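Long-range contacts in reducing end xylose-releasing exo-oligoxylanase (Paenibacillus barengoltzii G22, PDB 5YXT), which probably hydrolyses xylo-oligosaccharides, releasing xylose from their reducing ends, as a member of glycoside hydrolase family 8: residues C[240-245]-C[259-264]; C[231-236]-C[304-309]; C[46-51]-C[87-92]. All blocks are in the same frame, centred on the assembly; numbering follows the deposited sequence.

Contact 1: C[240-245]-C[259-264]; sequences PEYAYY and FSDAYR
Glu241 and Ala262 bring the two backbones closest, their CA atoms 4.8 Å apart, where an irregular loop passes the turn leading into helix 263-276. Both segments belong to the (alpha/alpha)6 barrel of family 8 glycoside hydrolases, in which long loops such as this one join successive helices. The backbone of Pro240 also takes part, its O resting against Ala262 CB.

Glu241 carries most of the contact. Its CG stands anti to the carbonyl carbon (chi1 -76°), and from there the extended chain reaches over the turn, with CG 3.7 Å from Asp261 CB. OE2 accepts a nearly straight hydrogen bond from Asp261 N (3.0 Å, 162°) on its anti lone pair. The other oxygen, OE1, leans on Phe259 CB at 3.3 Å and faces the edge of that ring, whose plane is almost perpendicular to the carboxylate.

Asp261 crosses Glu241 at about a right angle, and its OD2 lies near the plane of the Tyr242 ring, at the edge. Arg264 holds the same aspartate at two points: NE donates to Asp261 O in the carbonyl plane, and NH2 forms a salt bridge with Asp261 OD2 at 3.3 Å.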
loop_
_atom_site.group_PDB
_atom_site.type_symbol
_atom_site.label_atom_id
_atom_site.label_comp_id
_atom_site.label_asym_id
_atom_site.label_seq_id
_atom_site.Cartn_x
_atom_site.Cartn_y
_atom_site.Cartn_z
ATOM N N PRO C 240 5.002 -5.809 24.654
ATOM C CA PRO C 240 5.407 -6.993 25.417
ATOM C C PRO C 240 4.234 -7.562 26.202
ATOM O O PRO C 240 3.265 -6.866 26.490
ATOM C CB PRO C 240 6.483 -6.453 26.359
ATOM C CG PRO C 240 6.060 -5.006 26.590
ATOM C CD PRO C 240 5.468 -4.550 25.270
ATOM N N GLU C 241 4.342 -8.850 26.565
ATOM C CA GLU C 241 3.316 -9.465 27.405
ATOM C C GLU C 241 3.246 -8.798 28.776
ATOM O O GLU C 241 2.158 -8.442 29.247
ATOM C CB GLU C 241 3.575 -10.968 27.545
ATOM C CG GLU C 241 3.186 -11.774 26.317
ATOM C CD GLU C 241 3.298 -13.273 26.536
ATOM O OE1 GLU C 241 4.436 -13.764 26.752
ATOM O OE2 GLU C 241 2.250 -13.963 26.484
ATOM N N TYR C 242 4.392 -8.641 29.447
ATOM C CA TYR C 242 4.481 -7.891 30.697
ATOM C C TYR C 242 5.402 -6.688 30.523
ATOM O O TYR C 242 6.397 -6.751 29.799
ATOM C CB TYR C 242 5.056 -8.729 31.865
ATOM C CG TYR C 242 4.304 -9.967 32.286
ATOM C CD1 TYR C 242 3.036 -10.266 31.784
ATOM C CD2 TYR C 242 4.881 -10.848 33.202
ATOM C CE1 TYR C 242 2.366 -11.410 32.179
ATOM C CE2 TYR C 242 4.225 -11.983 33.606
ATOM C CZ TYR C 242 2.973 -12.266 33.093
ATOM O OH TYR C 242 2.343 -13.422 33.517
ATOM N N ALA C 243 5.099 -5.604 31.239
ATOM C CA ALA C 243 5.915 -4.401 31.146
ATOM C C ALA C 243 5.885 -3.650 32.467
ATOM O O ALA C 243 4.948 -3.776 33.258
ATOM C CB ALA C 243 5.428 -3.474 30.027
ATOM N N TYR C 244 6.911 -2.832 32.670
ATOM C CA TYR C 244 6.951 -1.921 33.798
ATOM C C TYR C 244 6.086 -0.696 33.515
ATOM O O TYR C 244 5.574 -0.497 32.408
ATOM C CB TYR C 244 8.394 -1.504 34.101
ATOM C CG TYR C 244 9.299 -2.673 34.419
ATOM C CD1 TYR C 244 9.326 -3.223 35.699
ATOM C CD2 TYR C 244 10.118 -3.230 33.449
ATOM C CE1 TYR C 244 10.149 -4.295 36.000
ATOM C CE2 TYR C 244 10.949 -4.300 33.736
ATOM C CZ TYR C 244 10.958 -4.831 35.013
ATOM O OH TYR C 244 11.774 -5.896 35.308
ATOM N N TYR C 245 5.920 0.130 34.549
ATOM C CA TYR C 245 5.084 1.317 34.432
ATOM C C TYR C 245 5.607 2.292 33.390
ATOM O O TYR C 245 4.827 3.089 32.858
ATOM C CB TYR C 245 4.965 2.005 35.796
ATOM C CG TYR C 245 4.141 1.233 36.816
ATOM C CD1 TYR C 245 2.983 0.547 36.446
ATOM C CD2 TYR C 245 4.521 1.197 38.145
ATOM C CE1 TYR C 245 2.226 -0.154 37.396
ATOM C CE2 TYR C 245 3.780 0.500 39.087
ATOM C CZ TYR C 245 2.645 -0.164 38.715
ATOM O OH TYR C 245 1.938 -0.839 39.682
ATOM N N PHE C 259 3.920 -12.235 22.474
ATOM C CA PHE C 259 3.410 -13.594 22.557
ATOM C C PHE C 259 1.946 -13.520 22.989
ATOM O O PHE C 259 1.365 -12.438 23.079
ATOM C CB PHE C 259 4.265 -14.447 23.516
ATOM C CG PHE C 259 4.357 -15.892 23.112
ATOM C CD1 PHE C 259 4.722 -16.220 21.814
ATOM C CD2 PHE C 259 4.069 -16.909 24.007
ATOM C CE1 PHE C 259 4.806 -17.526 21.396
ATOM C CE2 PHE C 259 4.149 -18.225 23.600
ATOM C CZ PHE C 259 4.537 -18.528 22.276
ATOM N N SER C 260 1.366 -14.681 23.279
ATOM C CA SER C 260 -0.081 -14.854 23.443
ATOM C C SER C 260 -0.831 -13.689 24.105
ATOM O O SER C 260 -1.828 -13.196 23.566
ATOM C CB SER C 260 -0.323 -16.145 24.233
ATOM O OG SER C 260 0.475 -17.220 23.718
ATOM N N ASP C 261 -0.407 -13.270 25.298
ATOM C CA ASP C 261 -1.105 -12.186 26.002
ATOM C C ASP C 261 -1.178 -10.927 25.149
ATOM O O ASP C 261 -2.234 -10.296 25.034
ATOM C CB ASP C 261 -0.395 -11.872 27.318
ATOM C CG ASP C 261 -0.970 -12.633 28.500
ATOM O OD1 ASP C 261 -1.335 -13.818 28.344
ATOM O OD2 ASP C 261 -1.042 -12.038 29.605
ATOM N N ALA C 262 -0.055 -10.553 24.535
ATOM C CA ALA C 262 0.055 -9.263 23.880
ATOM C C ALA C 262 -0.781 -9.169 22.620
ATOM O O ALA C 262 -1.021 -8.059 22.146
ATOM C CB ALA C 262 1.519 -8.975 23.534
ATOM N N TYR C 263 -1.201 -10.302 22.048
ATOM C CA TYR C 263 -2.038 -10.240 20.856
ATOM C C TYR C 263 -3.262 -9.374 21.098
ATOM O O TYR C 263 -3.757 -8.715 20.179
ATOM C CB TYR C 263 -2.490 -11.634 20.433
ATOM C CG TYR C 263 -1.382 -12.638 20.158
ATOM C CD1 TYR C 263 -0.059 -12.235 19.984
ATOM C CD2 TYR C 263 -1.679 -13.993 20.048
ATOM C CE1 TYR C 263 0.945 -13.173 19.744
ATOM C CE2 TYR C 263 -0.693 -14.919 19.803
ATOM C CZ TYR C 263 0.615 -14.506 19.652
ATOM O OH TYR C 263 1.594 -15.436 19.405
ATOM N N ARG C 264 -3.742 -9.336 22.335
ATOM C CA ARG C 264 -4.985 -8.635 22.598
ATOM C C ARG C 264 -4.843 -7.122 22.494
ATOM O O ARG C 264 -5.856 -6.438 22.339
ATOM C CB ARG C 264 -5.522 -9.036 23.971
ATOM C CG ARG C 264 -5.970 -10.495 24.013
ATOM C CD ARG C 264 -6.299 -10.908 25.433
ATOM N NE ARG C 264 -5.142 -10.789 26.320
ATOM C CZ ARG C 264 -5.021 -11.435 27.473
ATOM N NH1 ARG C 264 -5.984 -12.252 27.883
ATOM N NH2 ARG C 264 -3.937 -11.265 28.217
#

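Contact 2: C[231-236]-C[304-309]; sequences ACHPVT and YTISGE
Thr236 and Ile306 share the one hydrogen bond that joins the two segments. Thr236 OG1 donates to Ile306 O over a short 2.6 Å, and the hydroxyl approaches nearly along the C=O axis, at a C=O...O angle of 173°. OG1 sits between the backbone N and the carbonyl carbon (chi1 67°), while the methyl is turned onto the next peptide, CG2 lying 3.4 Å from Ser307 O. The same hydroxyl is also bonded to the backbone N of Leu238, so two bonds fix its rotation. Nearby, Lys288 NZ of helix 281-294 donates to Pro234 O.

The second interaction is a CH-pi contact. Ser307 CA stands over the centre of the His233 imidazole, 3.8 Å from the ring centroid, and Ser307 CB adds a touch at CE1. On the opposite face lies Pro234 CD, offset toward the rim, which leaves the ring clamped between its own neighbour in sequence and the partner loop.

That partner loop links strands 302-304 and 310-311 at the surface of the (alpha/alpha)6 barrel, and it is a type I turn with a G1 beta bulge. Gly308 N bonds to Thr305 O at 2.7 Å, Thr305 N to Glu309 O at 2.9 Å, and Gly308 takes up the positive phi of the bulge position. Thr305 OG1 fastens the turn further, accepting from Glu309 N and donating to Glu309 OE1.

Van der Waals packing completes the contact. Ile306 CD1 meets His233 ND1 at 3.7 Å, and Ile306 O lies 3.3 Å from His233 CB. Behind the loop after helix 214-231, Thr236 packs on Phe292 of helix 281-294.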
loop_
_atom_site.group_PDB
_atom_site.type_symbol
_atom_site.label_atom_id
_atom_site.label_comp_id
_atom_site.label_asym_id
_atom_site.label_seq_id
_atom_site.Cartn_x
_atom_site.Cartn_y
_atom_site.Cartn_z
ATOM N N ALA C 231 4.225 1.396 25.832
ATOM C CA ALA C 231 4.423 -0.045 25.770
ATOM C C ALA C 231 4.575 -0.552 24.342
ATOM O O ALA C 231 5.286 -1.532 24.114
ATOM C CB ALA C 231 3.264 -0.761 26.468
ATOM N N CYS C 232 3.943 0.097 23.370
ATOM C CA CYS C 232 4.006 -0.372 21.992
ATOM C C CYS C 232 5.280 0.125 21.316
ATOM O O CYS C 232 5.607 1.312 21.388
ATOM C CB CYS C 232 2.771 0.101 21.223
ATOM S SG CYS C 232 1.246 -0.721 21.755
ATOM N N HIS C 233 5.984 -0.784 20.651
ATOM C CA HIS C 233 7.241 -0.436 19.994
ATOM C C HIS C 233 6.977 0.614 18.922
ATOM O O HIS C 233 5.981 0.520 18.197
ATOM C CB HIS C 233 7.890 -1.673 19.364
ATOM C CG HIS C 233 9.229 -1.403 18.743
ATOM N ND1 HIS C 233 10.411 -1.497 19.446
ATOM C CD2 HIS C 233 9.568 -1.033 17.486
ATOM C CE1 HIS C 233 11.422 -1.203 18.648
ATOM N NE2 HIS C 233 10.937 -0.919 17.451
ATOM N N PRO C 234 7.841 1.628 18.803
ATOM C CA PRO C 234 7.533 2.757 17.910
ATOM C C PRO C 234 7.617 2.421 16.433
ATOM O O PRO C 234 7.094 3.190 15.618
ATOM C CB PRO C 234 8.576 3.816 18.300
ATOM C CG PRO C 234 9.683 3.049 18.982
ATOM C CD PRO C 234 9.025 1.873 19.648
ATOM N N VAL C 235 8.239 1.310 16.057
ATOM C CA VAL C 235 8.323 0.902 14.656
ATOM C C VAL C 235 7.311 -0.190 14.319
ATOM O O VAL C 235 6.574 -0.083 13.335
ATOM C CB VAL C 235 9.762 0.454 14.321
ATOM C CG1 VAL C 235 9.836 -0.114 12.891
ATOM C CG2 VAL C 235 10.735 1.628 14.521
ATOM N N THR C 236 7.272 -1.251 15.127
ATOM C CA THR C 236 6.441 -2.419 14.857
ATOM C C THR C 236 5.048 -2.316 15.445
ATOM O O THR C 236 4.156 -3.060 15.023
ATOM C CB THR C 236 7.078 -3.685 15.437
ATOM O OG1 THR C 236 7.073 -3.585 16.870
ATOM C CG2 THR C 236 8.508 -3.871 14.928
ATOM N N TYR C 304 8.125 -13.129 18.833
ATOM C CA TYR C 304 8.992 -12.064 18.345
ATOM C C TYR C 304 9.379 -11.160 19.503
ATOM O O TYR C 304 8.591 -10.968 20.428
ATOM C CB TYR C 304 8.288 -11.195 17.258
ATOM C CG TYR C 304 7.660 -11.985 16.138
ATOM C CD1 TYR C 304 8.409 -12.387 15.041
ATOM C CD2 TYR C 304 6.317 -12.324 16.172
ATOM C CE1 TYR C 304 7.843 -13.119 14.017
ATOM C CE2 TYR C 304 5.743 -13.052 15.147
ATOM C CZ TYR C 304 6.511 -13.454 14.080
ATOM O OH TYR C 304 5.935 -14.184 13.072
ATOM N N THR C 305 10.579 -10.577 19.447
ATOM C CA THR C 305 10.825 -9.434 20.320
ATOM C C THR C 305 9.957 -8.265 19.865
ATOM O O THR C 305 9.463 -8.231 18.738
ATOM C CB THR C 305 12.296 -9.007 20.308
ATOM O OG1 THR C 305 12.611 -8.423 19.041
ATOM C CG2 THR C 305 13.221 -10.192 20.568
ATOM N N ILE C 306 9.776 -7.283 20.747
ATOM C CA ILE C 306 8.906 -6.181 20.363
ATOM C C ILE C 306 9.484 -5.391 19.196
ATOM O O ILE C 306 8.738 -4.718 18.475
ATOM C CB ILE C 306 8.608 -5.280 21.573
ATOM C CG1 ILE C 306 9.895 -4.695 22.167
ATOM C CG2 ILE C 306 7.795 -6.056 22.606
ATOM C CD1 ILE C 306 9.725 -3.286 22.659
ATOM N N SER C 307 10.798 -5.468 18.979
ATOM C CA SER C 307 11.386 -4.854 17.794
ATOM C C SER C 307 11.213 -5.717 16.550
ATOM O O SER C 307 11.606 -5.293 15.458
ATOM C CB SER C 307 12.875 -4.555 18.027
ATOM O OG SER C 307 13.585 -5.748 18.299
ATOM N N GLY C 308 10.638 -6.909 16.689
ATOM C CA GLY C 308 10.277 -7.737 15.559
ATOM C C GLY C 308 11.208 -8.893 15.255
ATOM O O GLY C 308 10.995 -9.576 14.249
ATOM N N GLU C 309 12.229 -9.134 16.073
ATOM C CA GLU C 309 13.147 -10.231 15.782
ATOM C C GLU C 309 12.480 -11.562 16.112
ATOM O O GLU C 309 11.933 -11.720 17.208
ATOM C CB GLU C 309 14.442 -10.079 16.575
ATOM C CG GLU C 309 15.159 -8.769 16.305
ATOM C CD GLU C 309 15.858 -8.220 17.536
ATOM O OE1 GLU C 309 15.158 -7.829 18.505
ATOM O OE2 GLU C 309 17.111 -8.177 17.531
#

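Contact 3: C[46-51]-C[87-92]; sequences RIYYPS and FDRIWK
Tyr48 brings its hydroxyl end against the aliphatic chain of Arg89 and its ring carbons CD1 and CE1 against Ile90; Arg89 and Ile90 are consecutive residues of helix 84-98. The tyrosine belongs to strand 48-51, an outermost strand of the small antiparallel sheet that accompanies the (alpha/alpha)6 barrel, and the contact is a strand-on-helix packing: the two short axes pass 9.3 Å apart at 77°, close to perpendicular.

With CG anti to the backbone N (chi1 162°), the Tyr48 ring projects from the strand toward the helix. Its hydroxyl ends against the aliphatic part of Arg89, where OH lies 3.1 Å from CD, near the ring plane, and 3.7 Å from CB. Further back along the ring, CE1 packs on Ile90 CG1 at 3.9 Å. Ile90 in turn rests on Met71 of helix 68-80, so this part of the contact continues into the protein interior.

Arg89 is extended from CG to NE and crosses the tyrosine at about a right angle, its guanidinium plane 85° from the ring plane. The long side chain thus passes the phenol and carries its charged end to the rim of the sheet. There NH2 donates to the carbonyl oxygens of Gly52 and Met55, which tie the helix to the turn after strand 48-51 and to the start of strand 55-60. On the strand itself, Arg89 NH2 lies 3.8 Å from Pro50 CB.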
loop_
_atom_site.group_PDB
_atom_site.type_symbol
_atom_site.label_atom_id
_atom_site.label_comp_id
_atom_site.label_asym_id
_atom_site.label_seq_id
_atom_site.Cartn_x
_atom_site.Cartn_y
_atom_site.Cartn_z
ATOM N N ARG C 46 -15.607 -27.038 20.960
ATOM C CA ARG C 46 -16.321 -26.456 22.090
ATOM C C ARG C 46 -15.356 -25.890 23.132
ATOM O O ARG C 46 -14.297 -26.460 23.418
ATOM C CB ARG C 46 -17.238 -27.511 22.732
ATOM C CG ARG C 46 -16.534 -28.337 23.783
ATOM C CD ARG C 46 -17.028 -29.770 23.927
ATOM N NE ARG C 46 -15.910 -30.610 24.366
ATOM C CZ ARG C 46 -15.926 -31.938 24.444
ATOM N NH1 ARG C 46 -14.841 -32.583 24.849
ATOM N NH2 ARG C 46 -17.018 -32.620 24.120
ATOM N N ILE C 47 -15.726 -24.745 23.692
ATOM C CA ILE C 47 -15.006 -24.178 24.825
ATOM C C ILE C 47 -15.885 -24.019 26.053
ATOM O O ILE C 47 -15.374 -23.647 27.114
ATOM C CB ILE C 47 -14.352 -22.829 24.458
ATOM C CG1 ILE C 47 -15.394 -21.807 23.986
ATOM C CG2 ILE C 47 -13.277 -23.033 23.386
ATOM C CD1 ILE C 47 -14.794 -20.435 23.692
ATOM N N TYR C 48 -17.177 -24.290 25.954
ATOM C CA TYR C 48 -18.111 -24.139 27.059
ATOM C C TYR C 48 -18.754 -25.484 27.355
ATOM O O TYR C 48 -19.144 -26.210 26.434
ATOM C CB TYR C 48 -19.186 -23.100 26.721
ATOM C CG TYR C 48 -20.414 -23.183 27.589
ATOM C CD1 TYR C 48 -20.427 -22.609 28.855
ATOM C CD2 TYR C 48 -21.563 -23.834 27.145
ATOM C CE1 TYR C 48 -21.546 -22.687 29.660
ATOM C CE2 TYR C 48 -22.696 -23.913 27.950
ATOM C CZ TYR C 48 -22.674 -23.338 29.204
ATOM O OH TYR C 48 -23.792 -23.405 30.010
ATOM N N TYR C 49 -18.869 -25.803 28.645
ATOM C CA TYR C 49 -19.446 -27.059 29.118
ATOM C C TYR C 49 -20.501 -26.755 30.175
ATOM O O TYR C 49 -20.167 -26.172 31.222
ATOM C CB TYR C 49 -18.372 -27.972 29.713
ATOM C CG TYR C 49 -17.291 -28.395 28.747
ATOM C CD1 TYR C 49 -16.289 -27.515 28.367
ATOM C CD2 TYR C 49 -17.268 -29.682 28.231
ATOM C CE1 TYR C 49 -15.295 -27.897 27.484
ATOM C CE2 TYR C 49 -16.278 -30.083 27.363
ATOM C CZ TYR C 49 -15.296 -29.189 26.989
ATOM O OH TYR C 49 -14.321 -29.591 26.108
ATOM N N PRO C 50 -21.758 -27.139 29.976
ATOM C CA PRO C 50 -22.731 -27.059 31.077
ATOM C C PRO C 50 -22.438 -28.102 32.152
ATOM O O PRO C 50 -21.855 -29.156 31.887
ATOM C CB PRO C 50 -24.076 -27.330 30.390
ATOM C CG PRO C 50 -23.737 -28.040 29.129
ATOM C CD PRO C 50 -22.379 -27.539 28.701
ATOM N N SER C 51 -22.834 -27.795 33.390
ATOM C CA SER C 51 -22.622 -28.717 34.500
ATOM C C SER C 51 -23.804 -28.613 35.452
ATOM O O SER C 51 -24.049 -27.547 36.022
ATOM C CB SER C 51 -21.311 -28.422 35.232
ATOM O OG SER C 51 -21.538 -27.684 36.416
ATOM N N PHE C 87 -24.867 -17.179 30.333
ATOM C CA PHE C 87 -24.297 -16.194 31.247
ATOM C C PHE C 87 -24.477 -16.609 32.701
ATOM O O PHE C 87 -23.513 -16.625 33.472
ATOM C CB PHE C 87 -24.938 -14.826 30.990
ATOM C CG PHE C 87 -24.299 -13.702 31.768
ATOM C CD1 PHE C 87 -24.575 -13.527 33.108
ATOM C CD2 PHE C 87 -23.404 -12.826 31.146
ATOM C CE1 PHE C 87 -23.976 -12.496 33.837
ATOM C CE2 PHE C 87 -22.817 -11.793 31.862
ATOM C CZ PHE C 87 -23.101 -11.632 33.210
ATOM N N ASP C 88 -25.710 -16.966 33.091
ATOM C CA ASP C 88 -25.966 -17.260 34.497
ATOM C C ASP C 88 -25.284 -18.546 34.942
ATOM O O ASP C 88 -24.803 -18.635 36.078
ATOM C CB ASP C 88 -27.472 -17.336 34.753
ATOM C CG ASP C 88 -28.125 -15.965 34.820
ATOM O OD1 ASP C 88 -27.391 -14.952 34.824
ATOM O OD2 ASP C 88 -29.374 -15.890 34.881
ATOM N N ARG C 89 -25.204 -19.540 34.059
ATOM C CA ARG C 89 -24.504 -20.771 34.398
ATOM C C ARG C 89 -23.033 -20.502 34.686
ATOM O O ARG C 89 -22.482 -20.993 35.680
ATOM C CB ARG C 89 -24.672 -21.784 33.263
ATOM C CG ARG C 89 -26.030 -22.502 33.254
ATOM C CD ARG C 89 -26.221 -23.264 31.952
ATOM N NE ARG C 89 -27.412 -24.114 31.930
ATOM C CZ ARG C 89 -27.476 -25.342 32.440
ATOM N NH1 ARG C 89 -28.611 -26.035 32.355
ATOM N NH2 ARG C 89 -26.416 -25.876 33.049
ATOM N N ILE C 90 -22.375 -19.720 33.825
ATOM C CA ILE C 90 -20.960 -19.401 34.036
ATOM C C ILE C 90 -20.784 -18.605 35.324
ATOM O O ILE C 90 -19.936 -18.922 36.169
ATOM C CB ILE C 90 -20.391 -18.636 32.826
ATOM C CG1 ILE C 90 -20.514 -19.470 31.536
ATOM C CG2 ILE C 90 -18.935 -18.241 33.083
ATOM C CD1 ILE C 90 -19.984 -18.749 30.258
ATOM N N TRP C 91 -21.597 -17.567 35.497
ATOM C CA TRP C 91 -21.487 -16.731 36.684
ATOM C C TRP C 91 -21.751 -17.533 37.951
ATOM O O TRP C 91 -21.107 -17.306 38.976
ATOM C CB TRP C 91 -22.441 -15.548 36.576
ATOM C CG TRP C 91 -22.390 -14.615 37.759
ATOM C CD1 TRP C 91 -23.447 -14.235 38.546
ATOM C CD2 TRP C 91 -21.234 -13.947 38.295
ATOM N NE1 TRP C 91 -23.024 -13.381 39.530
ATOM C CE2 TRP C 91 -21.673 -13.186 39.405
ATOM C CE3 TRP C 91 -19.877 -13.925 37.955
ATOM C CZ2 TRP C 91 -20.800 -12.408 40.174
ATOM C CZ3 TRP C 91 -19.006 -13.148 38.719
ATOM C CH2 TRP C 91 -19.477 -12.403 39.823
ATOM N N LYS C 92 -22.661 -18.510 37.889
ATOM C CA LYS C 92 -22.952 -19.325 39.068
ATOM C C LYS C 92 -21.756 -20.180 39.457
ATOM O O LYS C 92 -21.379 -20.236 40.631
ATOM C CB LYS C 92 -24.181 -20.206 38.820
ATOM C CG LYS C 92 -24.692 -20.941 40.077
ATOM C CD LYS C 92 -24.565 -20.081 41.331
ATOM C CE LYS C 92 -25.627 -20.413 42.374
ATOM N NZ LYS C 92 -25.367 -19.707 43.673
#

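Overall arrangement
Contact 3 comes first along the chain, its segments preceding those of the other two. It ties the edge of the antiparallel sheet to helix 84-98, on the opposite side of the chain's centre from contacts 1 and 2. Its centre lies about 28 Å from that of contact 1 and about 37 Å from that of contact 2. Both segments of contact 1 fall between the two of contact 2; both contacts draw on the connection between helices 214-231 and 263-276, and their centres are about 11 Å apart. They touch through Pro240, whose CD lies 3.2 Å from Ala231 O. This connection is thus pinned twice, buried at contact 1 and superficially at contact 2.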